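Local coordinates for RagB/SusD domain protein (Flavobacterium johnsoniae, PDB 5J5U) that binds chitin and, as a SusD-like protein that is probably an outer-membrane lipoprotein, may help capture chitin fragments for uptake, at residues A[46-51]-A[410-415]; A[101-106]-A[159-164]; A[260-265]-A[429-434]. One frame throughout, in Å; residues are numbered along the deposited sequence.

In the fold
Contacts 1 and 3 are neighbours. Their centres lie about 10 Å apart, and Q47 joins them directly: its backbone O meets S261 OG and its amide NE2 meets L431 O. The stretch after helix 31-45, the start of helix 262-270 and the regions either side of helix 415-425 gather here in one place. Along the chain the segments of the two contacts alternate. Contact 2 lies apart, where helix 98-119 meets the end of helix 143-160. Its centre is about 33 Å from that of contact 1 and about 42 Å from that of contact 3, on the opposite side of the chain's centre from contact 3. It is nested within the loop closed by contact 1. All three are structural packing.

Contact 1: residues A[46-51]-A[410-415]; sequences VQHYSG and TYLFNS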
ATOM      1  N   VAL A  46      -2.043   0.984 -11.029  1.00  9.67           N
ATOM      2  CA  VAL A  46      -1.526   2.308 -10.711  1.00 11.64           C
ATOM      3  C   VAL A  46      -0.163   2.536 -11.428  1.00 14.10           C
ATOM      4  O   VAL A  46       0.503   3.531 -11.210  1.00 12.50           O
ATOM      5  CB  VAL A  46      -1.433   2.492  -9.167  1.00 10.30           C
ATOM      6  CG1 VAL A  46      -0.104   1.919  -8.605  1.00 12.71           C
ATOM      7  CG2 VAL A  46      -1.626   3.937  -8.782  1.00  8.27           C
ATOM      8  N   GLN A  47       0.184   1.618 -12.336  1.00 16.51           N
ATOM      9  CA  GLN A  47       1.325   1.755 -13.219  1.00 12.85           C
ATOM     10  C   GLN A  47       2.635   1.958 -12.453  1.00 16.38           C
ATOM     11  O   GLN A  47       3.495   2.760 -12.835  1.00 15.50           O
ATOM     12  CB  GLN A  47       1.072   2.886 -14.209  1.00 10.77           C
ATOM     13  CG  GLN A  47      -0.205   2.678 -15.010  1.00 10.21           C
ATOM     14  CD  GLN A  47      -0.396   3.688 -16.175  1.00 17.60           C
ATOM     15  OE1 GLN A  47       0.142   4.803 -16.157  1.00 14.01           O
ATOM     16  NE2 GLN A  47      -1.181   3.288 -17.180  1.00 13.74           N
ATOM     17  N   HIS A  48       2.771   1.220 -11.355  1.00 11.81           N
ATOM     18  CA  HIS A  48       4.052   1.034 -10.724  1.00 10.92           C
ATOM     19  C   HIS A  48       4.943   0.148 -11.626  1.00 15.23           C
ATOM     20  O   HIS A  48       6.151   0.383 -11.742  1.00 14.82           O
ATOM     21  CB  HIS A  48       3.883   0.378  -9.353  1.00  9.64           C
ATOM     22  CG  HIS A  48       3.652   1.352  -8.240  1.00 12.71           C
ATOM     23  ND1 HIS A  48       3.292   0.953  -6.969  1.00 13.77           N
ATOM     24  CD2 HIS A  48       3.714   2.700  -8.206  1.00 11.09           C
ATOM     25  CE1 HIS A  48       3.156   2.019  -6.198  1.00 12.37           C
ATOM     26  NE2 HIS A  48       3.400   3.091  -6.929  1.00 10.28           N
ATOM     27  N   TYR A  49       4.353  -0.870 -12.262  1.00  9.63           N
ATOM     28  CA  TYR A  49       5.147  -1.826 -13.060  1.00 11.37           C
ATOM     29  C   TYR A  49       4.600  -2.140 -14.456  1.00 14.30           C
ATOM     30  O   TYR A  49       3.376  -2.067 -14.699  1.00 11.90           O
ATOM     31  CB  TYR A  49       5.263  -3.164 -12.318  1.00 10.16           C
ATOM     32  CG  TYR A  49       5.540  -3.071 -10.833  1.00 10.64           C
ATOM     33  CD1 TYR A  49       6.827  -2.849 -10.358  1.00 10.21           C
ATOM     34  CD2 TYR A  49       4.526  -3.246  -9.913  1.00 12.68           C
ATOM     35  CE1 TYR A  49       7.096  -2.792  -9.017  1.00 13.31           C
ATOM     36  CE2 TYR A  49       4.787  -3.200  -8.535  1.00 15.28           C
ATOM     37  CZ  TYR A  49       6.079  -2.969  -8.096  1.00 13.18           C
ATOM     38  OH  TYR A  49       6.349  -2.902  -6.740  1.00 10.08           O
ATOM     39  N   SER A  50       5.492  -2.551 -15.359  1.00 11.09           N
ATOM     40  CA  SER A  50       5.059  -3.156 -16.625  1.00 10.39           C
ATOM     41  C   SER A  50       6.141  -4.070 -17.241  1.00 10.08           C
ATOM     42  O   SER A  50       7.319  -3.938 -16.944  1.00 17.56           O
ATOM     43  CB  SER A  50       4.641  -2.054 -17.614  1.00 12.49           C
ATOM     44  OG  SER A  50       3.841  -2.587 -18.659  1.00 14.05           O
ATOM     45  N   GLY A  51       5.758  -5.003 -18.101  1.00 10.35           N
ATOM     46  CA  GLY A  51       6.765  -5.805 -18.768  1.00 12.29           C
ATOM     47  C   GLY A  51       6.632  -7.306 -18.690  1.00 12.80           C
ATOM     48  O   GLY A  51       6.841  -7.992 -19.691  1.00 12.82           O
ATOM     49  N   THR A 410       6.260   6.788  -2.600  1.00 16.27           N
ATOM     50  CA  THR A 410       6.467   6.251  -1.265  1.00 15.02           C
ATOM     51  C   THR A 410       5.806   4.878  -1.089  1.00 17.64           C
ATOM     52  O   THR A 410       6.362   4.006  -0.404  1.00 19.94           O
ATOM     53  CB  THR A 410       5.943   7.264  -0.214  1.00 16.67           C
ATOM     54  OG1 THR A 410       6.874   8.352  -0.129  1.00 24.89           O
ATOM     55  CG2 THR A 410       5.799   6.644   1.155  1.00 19.10           C
ATOM     56  N   TYR A 411       4.658   4.675  -1.746  1.00 11.89           N
ATOM     57  CA  TYR A 411       3.922   3.416  -1.665  1.00 11.91           C
ATOM     58  C   TYR A 411       4.397   2.363  -2.633  1.00 13.92           C
ATOM     59  O   TYR A 411       3.713   1.356  -2.829  1.00 13.03           O
ATOM     60  CB  TYR A 411       2.437   3.643  -1.918  1.00 13.65           C
ATOM     61  CG  TYR A 411       1.693   4.312  -0.790  1.00 13.96           C
ATOM     62  CD1 TYR A 411       1.892   3.934   0.537  1.00 16.88           C
ATOM     63  CD2 TYR A 411       0.816   5.339  -1.050  1.00 13.30           C
ATOM     64  CE1 TYR A 411       1.211   4.565   1.575  1.00 16.67           C
ATOM     65  CE2 TYR A 411       0.120   5.961  -0.036  1.00 17.98           C
ATOM     66  CZ  TYR A 411       0.320   5.582   1.271  1.00 20.56           C
ATOM     67  OH  TYR A 411      -0.388   6.232   2.265  1.00 19.09           O
ATOM     68  N   LEU A 412       5.549   2.583  -3.258  1.00 17.83           N
ATOM     69  CA  LEU A 412       6.124   1.563  -4.131  1.00 15.10           C
ATOM     70  C   LEU A 412       6.395   0.299  -3.318  1.00 15.59           C
ATOM     71  O   LEU A 412       6.780   0.402  -2.155  1.00 16.17           O
ATOM     72  CB  LEU A 412       7.397   2.081  -4.796  1.00 16.50           C
ATOM     73  CG  LEU A 412       7.930   1.246  -5.955  1.00 12.91           C
ATOM     74  CD1 LEU A 412       6.889   1.203  -7.046  1.00 10.61           C
ATOM     75  CD2 LEU A 412       9.284   1.824  -6.480  1.00 13.38           C
ATOM     76  N   PHE A 413       6.140  -0.871  -3.911  1.00 13.24           N
ATOM     77  CA  PHE A 413       6.183  -2.170  -3.225  1.00 15.44           C
ATOM     78  C   PHE A 413       5.040  -2.368  -2.213  1.00 18.40           C
ATOM     79  O   PHE A 413       4.887  -3.460  -1.662  1.00 17.49           O
ATOM     80  CB  PHE A 413       7.534  -2.385  -2.525  1.00 15.45           C
ATOM     81  CG  PHE A 413       8.713  -2.100  -3.410  1.00 17.28           C
ATOM     82  CD1 PHE A 413       8.774  -2.627  -4.687  1.00 16.29           C
ATOM     83  CD2 PHE A 413       9.734  -1.254  -2.985  1.00 20.38           C
ATOM     84  CE1 PHE A 413       9.845  -2.346  -5.517  1.00 15.77           C
ATOM     85  CE2 PHE A 413      10.806  -0.974  -3.805  1.00 18.38           C
ATOM     86  CZ  PHE A 413      10.869  -1.524  -5.067  1.00 16.84           C
ATOM     87  N   ASN A 414       4.237  -1.327  -1.996  1.00 17.20           N
ATOM     88  CA  ASN A 414       2.976  -1.435  -1.256  1.00 21.01           C
ATOM     89  C   ASN A 414       1.859  -0.869  -2.133  1.00 16.03           C
ATOM     90  O   ASN A 414       1.263   0.161  -1.822  1.00  8.16           O
ATOM     91  CB  ASN A 414       3.019  -0.691   0.087  1.00 16.79           C
ATOM     92  CG  ASN A 414       1.917  -1.154   1.036  1.00 22.59           C
ATOM     93  OD1 ASN A 414       0.979  -1.850   0.627  1.00 15.39           O
ATOM     94  ND2 ASN A 414       2.001  -0.740   2.291  1.00 21.77           N
ATOM     95  N   SER A 415       1.628  -1.542  -3.254  1.00 14.62           N
ATOM     96  CA  SER A 415       0.801  -1.001  -4.311  1.00 15.13           C
ATOM     97  C   SER A 415      -0.675  -0.909  -3.955  1.00 13.79           C
ATOM     98  O   SER A 415      -1.395  -0.133  -4.585  1.00 12.91           O
ATOM     99  CB  SER A 415       0.965  -1.821  -5.595  1.00 13.80           C
ATOM    100  OG  SER A 415       2.278  -1.681  -6.095  1.00 15.09           O
TER
HETATM  101  O   HOH W   1       4.220  -3.167  -5.432  1.00 15.80           O
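S415 OG and H48 ND1 form a nearly straight hydrogen bond of 3.0 Å, with S415 near the plane of the imidazole, at its edge. The contact joins two chain turns deep in the SusD-like fold. Q47, with positive phi, is the C-prime residue of the Schellman motif that ends helix 31-45. Y411 to N414 form a type II beta turn between helices 399-410 and 415-425, closed by N414 N to Y411 O. V46 CG1 covers one face of the H48 ring. L412 CD1 covers the other in a CH-pi contact, 3.5 Å from the ring centroid. L412 has CG anti to its N (chi1 -167°), and chi2 61° turns CD1 over the ring, the side chains sliding past each other in opposite directions. The far nitrogen, NE2, bonds to W408 O, so both ends of the ring fix its rotation. With an alanine at H48, S415 OG and W408 O would probably each lose a partner and a gap would open between V46 and L412. A water sits between Y49 OH and S415 OG, at doubtfully short distances. Y49 and F413 cross at about a right angle, and Y49 OH lies 3.2 Å from F413 CD1.

Contact 2: residues A[101-106]-A[159-164]; sequences NAVAKI and TQLNAS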
ATOM      1  N   ASN A 101      -3.709  -6.988  24.052  1.00 30.55           N
ATOM      2  CA  ASN A 101      -5.062  -6.772  23.573  1.00 32.56           C
ATOM      3  C   ASN A 101      -5.126  -5.557  22.656  1.00 27.84           C
ATOM      4  O   ASN A 101      -5.794  -5.575  21.630  1.00 29.01           O
ATOM      5  CB  ASN A 101      -6.018  -6.611  24.755  1.00 32.49           C
ATOM      6  CG  ASN A 101      -7.452  -6.412  24.329  1.00 30.75           C
ATOM      7  OD1 ASN A 101      -7.921  -5.280  24.213  1.00 30.43           O
ATOM      8  ND2 ASN A 101      -8.169  -7.514  24.111  1.00 22.13           N
ATOM      9  N   ALA A 102      -4.424  -4.505  23.036  1.00 25.01           N
ATOM     10  CA  ALA A 102      -4.382  -3.305  22.224  1.00 29.99           C
ATOM     11  C   ALA A 102      -3.618  -3.579  20.919  1.00 31.93           C
ATOM     12  O   ALA A 102      -4.089  -3.223  19.821  1.00 27.56           O
ATOM     13  CB  ALA A 102      -3.748  -2.156  23.000  1.00 25.53           C
ATOM     14  N   VAL A 103      -2.461  -4.237  21.034  1.00 26.07           N
ATOM     15  CA  VAL A 103      -1.637  -4.515  19.863  1.00 29.77           C
ATOM     16  C   VAL A 103      -2.446  -5.327  18.835  1.00 26.87           C
ATOM     17  O   VAL A 103      -2.554  -4.949  17.661  1.00 20.69           O
ATOM     18  CB  VAL A 103      -0.331  -5.256  20.259  1.00 25.14           C
ATOM     19  CG1 VAL A 103       0.305  -5.917  19.053  1.00 28.12           C
ATOM     20  CG2 VAL A 103       0.658  -4.286  20.907  1.00 21.00           C
ATOM     21  N   ALA A 104      -3.049  -6.414  19.301  1.00 21.41           N
ATOM     22  CA  ALA A 104      -3.887  -7.223  18.461  1.00 22.69           C
ATOM     23  C   ALA A 104      -4.949  -6.366  17.783  1.00 23.69           C
ATOM     24  O   ALA A 104      -5.182  -6.515  16.588  1.00 23.16           O
ATOM     25  CB  ALA A 104      -4.523  -8.331  19.264  1.00 27.69           C
ATOM     26  N   LYS A 105      -5.570  -5.455  18.526  1.00 24.22           N
ATOM     27  CA  LYS A 105      -6.636  -4.628  17.939  1.00 20.71           C
ATOM     28  C   LYS A 105      -6.084  -3.745  16.815  1.00 25.67           C
ATOM     29  O   LYS A 105      -6.714  -3.617  15.741  1.00 19.68           O
ATOM     30  CB  LYS A 105      -7.331  -3.770  19.006  1.00 22.93           C
ATOM     31  CG  LYS A 105      -8.534  -4.472  19.648  1.00 33.21           C
ATOM     32  CD  LYS A 105      -9.183  -3.641  20.745  1.00 32.61           C
ATOM     33  CE  LYS A 105      -8.151  -3.198  21.764  1.00 34.24           C
ATOM     34  NZ  LYS A 105      -8.765  -2.584  22.955  1.00 33.72           N
ATOM     35  N   ILE A 106      -4.896  -3.172  17.050  1.00 20.04           N
ATOM     36  CA  ILE A 106      -4.220  -2.385  16.024  1.00 18.09           C
ATOM     37  C   ILE A 106      -3.943  -3.303  14.831  1.00 22.33           C
ATOM     38  O   ILE A 106      -4.254  -2.957  13.687  1.00 22.58           O
ATOM     39  CB  ILE A 106      -2.922  -1.738  16.560  1.00 22.16           C
ATOM     40  CG1 ILE A 106      -3.259  -0.747  17.669  1.00 20.19           C
ATOM     41  CG2 ILE A 106      -2.201  -0.963  15.484  1.00 15.39           C
ATOM     42  CD1 ILE A 106      -2.058  -0.237  18.392  1.00 23.09           C
ATOM     43  N   THR A 159      -4.926   4.929  23.707  1.00 27.83           N
ATOM     44  CA  THR A 159      -5.104   5.223  25.126  1.00 29.73           C
ATOM     45  C   THR A 159      -4.820   4.001  26.033  1.00 34.05           C
ATOM     46  O   THR A 159      -4.303   4.138  27.142  1.00 33.97           O
ATOM     47  CB  THR A 159      -6.519   5.766  25.363  1.00 31.27           C
ATOM     48  OG1 THR A 159      -6.686   6.971  24.594  1.00 28.12           O
ATOM     49  CG2 THR A 159      -6.767   6.050  26.841  1.00 30.91           C
ATOM     50  N   GLN A 160      -5.141   2.807  25.550  1.00 32.10           N
ATOM     51  CA  GLN A 160      -5.064   1.589  26.353  1.00 28.92           C
ATOM     52  C   GLN A 160      -3.631   1.086  26.563  1.00 33.27           C
ATOM     53  O   GLN A 160      -3.317   0.515  27.608  1.00 36.68           O
ATOM     54  CB  GLN A 160      -5.923   0.513  25.695  1.00 28.96           C
ATOM     55  CG  GLN A 160      -5.769  -0.897  26.214  1.00 34.39           C
ATOM     56  CD  GLN A 160      -6.781  -1.845  25.574  1.00 29.80           C
ATOM     57  OE1 GLN A 160      -7.761  -1.402  24.967  1.00 24.55           O
ATOM     58  NE2 GLN A 160      -6.543  -3.146  25.696  1.00 27.86           N
ATOM     59  N   LEU A 161      -2.760   1.301  25.579  1.00 34.35           N
ATOM     60  CA  LEU A 161      -1.336   0.955  25.722  1.00 35.82           C
ATOM     61  C   LEU A 161      -0.727   1.682  26.927  1.00 34.05           C
ATOM     62  O   LEU A 161      -0.682   2.914  26.961  1.00 32.85           O
ATOM     63  CB  LEU A 161      -0.567   1.300  24.441  1.00 29.73           C
ATOM     64  CG  LEU A 161      -0.806   0.360  23.259  1.00 31.42           C
ATOM     65  CD1 LEU A 161      -0.120   0.864  22.003  1.00 27.73           C
ATOM     66  CD2 LEU A 161      -0.312  -1.025  23.605  1.00 32.72           C
ATOM     67  N   ASN A 162      -0.247   0.930  27.911  1.00 39.31           N
ATOM     68  CA  ASN A 162       0.190   1.562  29.155  1.00 37.96           C
ATOM     69  C   ASN A 162       1.359   0.815  29.811  1.00 41.37           C
ATOM     70  O   ASN A 162       1.587  -0.363  29.546  1.00 40.48           O
ATOM     71  CB  ASN A 162      -1.022   1.655  30.103  1.00 41.31           C
ATOM     72  CG  ASN A 162      -0.708   2.309  31.437  1.00 47.38           C
ATOM     73  OD1 ASN A 162       0.280   1.996  32.102  1.00 46.43           O
ATOM     74  ND2 ASN A 162      -1.580   3.225  31.845  1.00 53.43           N
ATOM     75  N   ALA A 163       2.092   1.515  30.673  1.00 48.56           N
ATOM     76  CA  ALA A 163       3.232   0.946  31.397  1.00 44.10           C
ATOM     77  C   ALA A 163       2.832  -0.277  32.230  1.00 42.44           C
ATOM     78  O   ALA A 163       3.659  -1.130  32.542  1.00 41.54           O
ATOM     79  CB  ALA A 163       3.859   2.004  32.288  1.00 42.00           C
ATOM     80  N   SER A 164       1.556  -0.340  32.597  1.00 44.91           N
ATOM     81  CA  SER A 164       1.034  -1.417  33.428  1.00 44.89           C
ATOM     82  C   SER A 164       0.199  -2.433  32.641  1.00 48.08           C
ATOM     83  O   SER A 164      -0.585  -3.184  33.232  1.00 44.75           O
ATOM     84  CB  SER A 164       0.176  -0.823  34.549  1.00 51.57           C
ATOM     85  OG  SER A 164       0.658   0.455  34.935  1.00 60.81           O
TER
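The backbones come nearest at A102 and L161, whose CA atoms are 6.3 Å apart. Here, in the largely helical SusD-like fold, helix 98-119 packs against the C-terminal end of helix 143-160 and the first residue of the loop after it, L161. The contact has a polar part and an apolar part.

The polar part centres on Q160. Its CG is anti to the backbone N (chi1 168°) and the chain beyond is extended, which carries the amide across to helix 98-119. Q160 NE2 donates to N101 OD1 over 2.9 Å, with an N-H...O angle of 163°. The two amide planes are nearly coplanar, 15° apart, although the side chains cross at about a right angle. Q160 NE2 also donates to S98 O. At the other end of the amide, K105 NZ donates to Q160 OE1. The modelled separation of 2.5 Å is short, so its exact value is doubtful. K105 bends at chi3 and also makes a weak bond from NZ to N101 OD1. Both ends of the Q160 amide are thus held, which fixes its flip.

The apolar part is made by L161. Its CD2 packs against A102 CB at 3.7 Å and lies beside V103 CG2. The other branch, CD1, meets I106 CD1 at 4.2 Å. Beyond it, N162 OD1 accepts from S164 N in an Asx turn, and N162 O takes a bond from N99 ND2.

Helix 66-90 packs on N101, A104 and K105 through I87 and I88. Helix 178-195 supplies W181 against both V103 and L161, and A185 against I106.

Contact 3: residues A[260-265]-A[429-434]; sequences FSSLLI and HLLPIT
L263 meets two leucines of the 429-434 loop, L430 and L431, in two different ways. Against L430 it crosses at about a right angle, and the two touch through one methyl each: L263 CD2 lies 3.7 Å from L430 CD2. Against L431 the side chains run alongside each other in opposite directions. There it is the root of L263 that is covered, with L263 CB 4.0 Å from L431 CD1. This is plain apolar surface packing in the SusD-like fold, joining the N-terminal turn of helix 262-270 to the extended loop that follows helix 415-425.

The side chains of L430 and L431 leave the loop in different directions. L263 comes in against both. Its CG is anti to the backbone N (chi1 -177°), which sends both methyls out from helix 262-270 toward the loop. They also lie beside the backbone of H429: L263 CD1 and H429 O are 3.9 Å apart. The H429 imidazole itself turns away and meets the ring of Y427 instead.

L431 CD1 has a second neighbour on the helix, S262 OG, at 3.5 Å. This is a van der Waals contact between a methyl and a hydroxyl. Apart from this hydroxyl and the H429 carbonyl, the contact is made by leucine side chains, and it buries a modest 189 Å² in all.

S261 is the N-cap of helix 262-270. S261 OG accepts a weak capping bond from L264 N at 3.3 Å, and S261 O accepts from I265 N one turn into the helix. L263 thus stands in the first turn of the helix.

Q47 lies beside the leucines, touching L263 and L430, and its NE2 bonds to L431 O. W408 of helix 399-410 packs against L263 and L264. Just before the helix, strand 259-260 pairs antiparallel with strand 49-50.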
ATOM      1  N   PHE A 260      10.018  -1.330 -13.838  1.00 11.80           N
ATOM      2  CA  PHE A 260       9.241  -0.168 -13.428  1.00 14.37           C
ATOM      3  C   PHE A 260       8.586   0.446 -14.654  1.00 14.01           C
ATOM      4  O   PHE A 260       9.070   0.294 -15.781  1.00 16.07           O
ATOM      5  CB  PHE A 260      10.117   0.863 -12.687  1.00 14.96           C
ATOM      6  CG  PHE A 260      10.694   0.337 -11.401  1.00 16.48           C
ATOM      7  CD1 PHE A 260       9.871  -0.234 -10.445  1.00 14.24           C
ATOM      8  CD2 PHE A 260      12.056   0.414 -11.141  1.00 16.43           C
ATOM      9  CE1 PHE A 260      10.377  -0.728  -9.262  1.00 11.31           C
ATOM     10  CE2 PHE A 260      12.573  -0.073  -9.944  1.00 14.23           C
ATOM     11  CZ  PHE A 260      11.728  -0.647  -9.004  1.00 13.96           C
ATOM     12  N   SER A 261       7.455   1.101 -14.463  1.00 14.76           N
ATOM     13  CA  SER A 261       6.757   1.655 -15.614  1.00 18.52           C
ATOM     14  C   SER A 261       7.459   2.908 -16.146  1.00 16.52           C
ATOM     15  O   SER A 261       8.190   3.574 -15.415  1.00 15.10           O
ATOM     16  CB  SER A 261       5.314   1.971 -15.244  1.00 16.32           C
ATOM     17  OG  SER A 261       5.247   3.141 -14.453  1.00 21.72           O
ATOM     18  N   SER A 262       7.231   3.232 -17.412  1.00 16.62           N
ATOM     19  CA  SER A 262       7.784   4.458 -17.985  1.00 16.92           C
ATOM     20  C   SER A 262       7.318   5.700 -17.208  1.00 18.10           C
ATOM     21  O   SER A 262       8.045   6.674 -17.086  1.00 16.96           O
ATOM     22  CB  SER A 262       7.408   4.575 -19.470  1.00 16.84           C
ATOM     23  OG  SER A 262       5.996   4.573 -19.659  1.00 17.13           O
ATOM     24  N   LEU A 263       6.099   5.668 -16.680  1.00 19.07           N
ATOM     25  CA  LEU A 263       5.588   6.792 -15.899  1.00 15.09           C
ATOM     26  C   LEU A 263       6.489   7.086 -14.671  1.00 18.37           C
ATOM     27  O   LEU A 263       6.898   8.238 -14.424  1.00 21.67           O
ATOM     28  CB  LEU A 263       4.148   6.510 -15.469  1.00 10.57           C
ATOM     29  CG  LEU A 263       3.408   7.612 -14.706  1.00 16.16           C
ATOM     30  CD1 LEU A 263       3.141   8.841 -15.588  1.00 14.40           C
ATOM     31  CD2 LEU A 263       2.111   7.057 -14.102  1.00 11.80           C
ATOM     32  N   LEU A 264       6.804   6.046 -13.908  1.00 12.48           N
ATOM     33  CA  LEU A 264       7.632   6.222 -12.730  1.00 15.82           C
ATOM     34  C   LEU A 264       9.063   6.608 -13.108  1.00 16.49           C
ATOM     35  O   LEU A 264       9.595   7.578 -12.595  1.00 18.70           O
ATOM     36  CB  LEU A 264       7.640   4.951 -11.879  1.00 16.90           C
ATOM     37  CG  LEU A 264       8.483   4.923 -10.599  1.00 13.86           C
ATOM     38  CD1 LEU A 264       7.998   5.997  -9.663  1.00  9.58           C
ATOM     39  CD2 LEU A 264       8.361   3.569  -9.934  1.00 16.49           C
ATOM     40  N   ILE A 265       9.672   5.870 -14.023  1.00 17.12           N
ATOM     41  CA  ILE A 265      11.054   6.144 -14.393  1.00 18.86           C
ATOM     42  C   ILE A 265      11.194   7.549 -14.964  1.00 23.52           C
ATOM     43  O   ILE A 265      12.060   8.292 -14.532  1.00 22.38           O
ATOM     44  CB  ILE A 265      11.594   5.130 -15.403  1.00 19.90           C
ATOM     45  CG1 ILE A 265      11.625   3.732 -14.773  1.00 18.58           C
ATOM     46  CG2 ILE A 265      13.002   5.557 -15.878  1.00 15.64           C
ATOM     47  CD1 ILE A 265      12.462   3.623 -13.503  1.00 15.53           C
ATOM     48  N   HIS A 429      -1.725  11.405 -12.471  1.00 17.10           N
ATOM     49  CA  HIS A 429      -2.370  11.115 -13.728  1.00 18.13           C
ATOM     50  C   HIS A 429      -1.622   9.990 -14.405  1.00 17.58           C
ATOM     51  O   HIS A 429      -0.412  10.050 -14.574  1.00 19.51           O
ATOM     52  CB  HIS A 429      -2.425  12.359 -14.610  1.00 18.48           C
ATOM     53  CG  HIS A 429      -3.342  13.415 -14.083  1.00 27.05           C
ATOM     54  ND1 HIS A 429      -3.468  14.656 -14.666  1.00 32.08           N
ATOM     55  CD2 HIS A 429      -4.175  13.415 -13.014  1.00 24.06           C
ATOM     56  CE1 HIS A 429      -4.335  15.377 -13.978  1.00 29.93           C
ATOM     57  NE2 HIS A 429      -4.778  14.646 -12.971  1.00 29.13           N
ATOM     58  N   LEU A 430      -2.358   8.963 -14.796  1.00 17.29           N
ATOM     59  CA  LEU A 430      -1.752   7.763 -15.329  1.00 18.80           C
ATOM     60  C   LEU A 430      -1.745   7.853 -16.828  1.00 14.18           C
ATOM     61  O   LEU A 430      -2.478   8.626 -17.403  1.00 18.65           O
ATOM     62  CB  LEU A 430      -2.496   6.488 -14.860  1.00 18.21           C
ATOM     63  CG  LEU A 430      -2.572   6.232 -13.334  1.00 17.17           C
ATOM     64  CD1 LEU A 430      -3.294   4.904 -13.008  1.00 13.25           C
ATOM     65  CD2 LEU A 430      -1.176   6.297 -12.666  1.00 10.10           C
ATOM     66  N   LEU A 431      -0.869   7.084 -17.449  1.00 19.05           N
ATOM     67  CA  LEU A 431      -0.843   6.969 -18.887  1.00 15.46           C
ATOM     68  C   LEU A 431      -2.073   6.226 -19.312  1.00 16.52           C
ATOM     69  O   LEU A 431      -2.449   5.248 -18.680  1.00 14.31           O
ATOM     70  CB  LEU A 431       0.419   6.233 -19.342  1.00 18.78           C
ATOM     71  CG  LEU A 431       1.676   7.069 -19.097  1.00 24.38           C
ATOM     72  CD1 LEU A 431       2.975   6.286 -19.328  1.00 15.03           C
ATOM     73  CD2 LEU A 431       1.589   8.279 -20.027  1.00 19.45           C
ATOM     74  N   PRO A 432      -2.686   6.665 -20.412  1.00 14.22           N
ATOM     75  CA  PRO A 432      -3.917   6.034 -20.894  1.00 13.72           C
ATOM     76  C   PRO A 432      -3.623   4.644 -21.442  1.00 13.45           C
ATOM     77  O   PRO A 432      -2.589   4.422 -22.048  1.00 13.34           O
ATOM     78  CB  PRO A 432      -4.400   6.995 -21.980  1.00 18.17           C
ATOM     79  CG  PRO A 432      -3.136   7.649 -22.464  1.00 25.51           C
ATOM     80  CD  PRO A 432      -2.266   7.797 -21.254  1.00 15.38           C
ATOM     81  N   ILE A 433      -4.512   3.704 -21.153  1.00 13.69           N
ATOM     82  CA  ILE A 433      -4.424   2.343 -21.665  1.00 14.92           C
ATOM     83  C   ILE A 433      -5.300   2.199 -22.910  1.00 17.29           C
ATOM     84  O   ILE A 433      -6.521   2.299 -22.828  1.00 16.44           O
ATOM     85  CB  ILE A 433      -4.836   1.322 -20.560  1.00 14.66           C
ATOM     86  CG1 ILE A 433      -3.829   1.374 -19.386  1.00 11.41           C
ATOM     87  CG2 ILE A 433      -4.948  -0.095 -21.118  1.00 11.12           C
ATOM     88  CD1 ILE A 433      -2.423   0.912 -19.778  1.00 10.56           C
ATOM     89  N   THR A 434      -4.686   1.949 -24.063  1.00 17.70           N
ATOM     90  CA  THR A 434      -5.446   1.943 -25.312  1.00 21.02           C
ATOM     91  C   THR A 434      -5.445   0.570 -25.977  1.00 17.67           C
ATOM     92  O   THR A 434      -6.020   0.398 -27.054  1.00 19.72           O
ATOM     93  CB  THR A 434      -4.881   2.986 -26.332  1.00 20.88           C
ATOM     94  OG1 THR A 434      -3.480   2.765 -26.542  1.00 21.26           O
ATOM     95  CG2 THR A 434      -5.116   4.434 -25.833  1.00 21.56           C
TER